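Local atomic coordinates of probable oxidoreductase (Pseudomonas aeruginosa, PDB entry 4B7X), a protein that probably catalyses an NADP(H)-dependent oxidation or reduction as a member of the medium-chain dehydrogenase/reductase family. Residues 152-157 against 178-183. Sequence-based numbering, arbitrary orientation.
Sequences TVVISG and VGIAGG. With NAP (NADP nicotinamide-adenine-dinucleotide phosphate), chain T.
Val154 and Val178 stand side by side on one face of the sheet, their side chains pointing the same way, with CG2 of Val154 4.1 Å from CB of Val178. The other branch of Val154, CG1, set anti to the backbone N (chi1 173°), leans forward along the strand to meet CD1 of Ile180 at 3.7 Å. Ile180 reaches it slantwise with an extended chain, chi2 170°, CG1 lying beside its own backbone N. Helix 207-214 covers this face, Leu207 resting on Ile180 and Glu214 on Val178. On the reverse face Ile155 sits across from Gly179, which offers it no side chain, and packs instead against Phe223 of strand 219-224. Between the two faces the backbones pair in parallel: Val178 N donates to Val153 O, Ile155 N to Val178 O at 2.9 Å, and Ile180 N to Ile155 O. Val178 O also receives the CA-H of Val154, CA to O 3.3 Å. Strands 152-155 and 176-181, joined through helix 161-172, form the first beta-alpha-beta crossover of the Rossmann fold, and their C-terminal ends face the NADP. Beyond the pairing the chains part. Ser156 OG hydrogen-bonds Asn225 N and Asp224 OD1, whereas the strand ending at Ala181 runs on to the 2'-phosphate of the cofactor. Gly182 N donates to its O3X at 2.7 Å. Lys186 and Tyr202 also hydrogen-bond the cofactor, while Gly183, N-cap of helix 184-194, is held through its N by Asp201.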
# COMPACT_ATOMS: atom_id res chain seq x y z
N THR H 152 -14.89 -11.05 1.10
CA THR H 152 -15.16 -10.62 -0.27
C THR H 152 -13.85 -10.31 -1.01
O THR H 152 -13.11 -9.39 -0.63
CB THR H 152 -16.13 -9.41 -0.30
OG1 THR H 152 -17.40 -9.81 0.20
CG2 THR H 152 -16.29 -8.86 -1.73
N VAL H 153 -13.60 -11.08 -2.08
CA VAL H 153 -12.39 -11.01 -2.89
C VAL H 153 -12.69 -10.55 -4.32
O VAL H 153 -13.36 -11.26 -5.08
CB VAL H 153 -11.68 -12.39 -2.92
CG1 VAL H 153 -10.54 -12.41 -3.93
CG2 VAL H 153 -11.15 -12.77 -1.55
N VAL H 154 -12.19 -9.37 -4.68
CA VAL H 154 -12.32 -8.81 -6.03
C VAL H 154 -11.02 -8.96 -6.84
O VAL H 154 -9.92 -8.60 -6.37
CB VAL H 154 -12.76 -7.33 -5.98
CG1 VAL H 154 -12.74 -6.68 -7.37
CG2 VAL H 154 -14.15 -7.21 -5.37
N ILE H 155 -11.15 -9.47 -8.06
CA ILE H 155 -10.00 -9.69 -8.94
C ILE H 155 -10.14 -8.97 -10.28
O ILE H 155 -11.10 -9.22 -11.02
CB ILE H 155 -9.81 -11.18 -9.21
CG1 ILE H 155 -9.61 -11.90 -7.89
CG2 ILE H 155 -8.61 -11.41 -10.11
CD1 ILE H 155 -10.14 -13.31 -7.89
N SER H 156 -9.19 -8.08 -10.58
CA SER H 156 -9.07 -7.49 -11.91
C SER H 156 -8.28 -8.38 -12.86
O SER H 156 -7.58 -9.31 -12.44
CB SER H 156 -8.46 -6.09 -11.84
OG SER H 156 -7.10 -6.15 -11.48
N GLY H 157 -8.40 -8.10 -14.16
CA GLY H 157 -7.89 -8.99 -15.22
C GLY H 157 -8.30 -10.42 -14.97
O GLY H 157 -7.50 -11.35 -15.16
N VAL H 178 -15.53 -12.03 -6.86
CA VAL H 178 -16.08 -11.16 -7.88
C VAL H 178 -14.98 -10.87 -8.89
O VAL H 178 -13.91 -10.37 -8.51
CB VAL H 178 -16.59 -9.84 -7.26
CG1 VAL H 178 -17.01 -8.85 -8.33
CG2 VAL H 178 -17.75 -10.11 -6.30
N GLY H 179 -15.22 -11.18 -10.17
CA GLY H 179 -14.28 -10.90 -11.26
C GLY H 179 -14.62 -9.65 -12.06
O GLY H 179 -15.79 -9.37 -12.31
N ILE H 180 -13.60 -8.89 -12.44
CA ILE H 180 -13.76 -7.76 -13.33
C ILE H 180 -13.03 -8.10 -14.61
O ILE H 180 -11.81 -8.31 -14.62
CB ILE H 180 -13.21 -6.46 -12.72
CG1 ILE H 180 -13.98 -6.11 -11.44
CG2 ILE H 180 -13.28 -5.32 -13.74
CD1 ILE H 180 -13.36 -4.98 -10.62
N ALA H 181 -13.78 -8.20 -15.70
CA ALA H 181 -13.23 -8.68 -16.96
C ALA H 181 -13.85 -7.98 -18.17
O ALA H 181 -14.90 -7.35 -18.05
CB ALA H 181 -13.40 -10.19 -17.07
N GLY H 182 -13.19 -8.12 -19.31
CA GLY H 182 -13.60 -7.43 -20.52
C GLY H 182 -14.48 -8.24 -21.45
O GLY H 182 -14.04 -9.25 -22.04
N GLY H 183 -15.73 -7.81 -21.59
CA GLY H 183 -16.66 -8.43 -22.53
C GLY H 183 -17.52 -9.51 -21.91
O GLY H 183 -17.20 -10.06 -20.84
PA NAP T . -3.60 -11.99 -18.81
O1A NAP T . -3.89 -13.56 -19.02
O2A NAP T . -4.42 -11.45 -17.70
O5B NAP T . -3.80 -11.22 -20.18
C5B NAP T . -3.85 -9.78 -20.13
C4B NAP T . -5.28 -9.29 -19.83
O4B NAP T . -5.19 -7.94 -19.35
C3B NAP T . -6.09 -9.17 -21.13
O3B NAP T . -6.75 -10.42 -21.42
C2B NAP T . -7.11 -8.10 -20.78
O2B NAP T . -8.22 -8.75 -20.19
C1B NAP T . -6.47 -7.30 -19.65
N9A NAP T . -6.22 -5.92 -20.06
C8A NAP T . -5.30 -5.52 -20.95
N7A NAP T . -5.35 -4.18 -21.06
C5A NAP T . -6.29 -3.75 -20.22
C6A NAP T . -6.78 -2.50 -19.90
N6A NAP T . -6.27 -1.42 -20.49
N1A NAP T . -7.76 -2.39 -19.00
C2A NAP T . -8.27 -3.46 -18.40
N3A NAP T . -7.82 -4.68 -18.68
C4A NAP T . -6.84 -4.85 -19.58
O3 NAP T . -2.04 -11.84 -18.44
PN NAP T . -1.47 -12.47 -17.07
O1N NAP T . -0.31 -13.28 -17.45
O2N NAP T . -2.55 -13.11 -16.27
O5D NAP T . -1.00 -11.10 -16.40
C5D NAP T . -1.86 -10.38 -15.54
C4D NAP T . -1.09 -9.33 -14.70
O4D NAP T . -0.18 -9.96 -13.75
C3D NAP T . -0.25 -8.39 -15.57
O3D NAP T . -0.37 -7.12 -14.98
C2D NAP T . 1.18 -8.91 -15.39
O2D NAP T . 2.14 -7.84 -15.56
C1D NAP T . 1.14 -9.32 -13.93
N1N NAP T . 2.16 -10.30 -13.50
C2N NAP T . 2.86 -9.99 -12.34
C3N NAP T . 3.83 -10.85 -11.85
C7N NAP T . 4.57 -10.44 -10.57
O7N NAP T . 5.35 -11.22 -10.02
N7N NAP T . 4.25 -9.25 -10.07
C4N NAP T . 4.08 -12.05 -12.53
C5N NAP T . 3.36 -12.38 -13.69
C6N NAP T . 2.40 -11.51 -14.18
P2B NAP T . -9.72 -8.26 -20.53
O1X NAP T . -9.71 -6.66 -20.43
O2X NAP T . -9.94 -8.64 -22.09
O3X NAP T . -10.68 -8.94 -19.65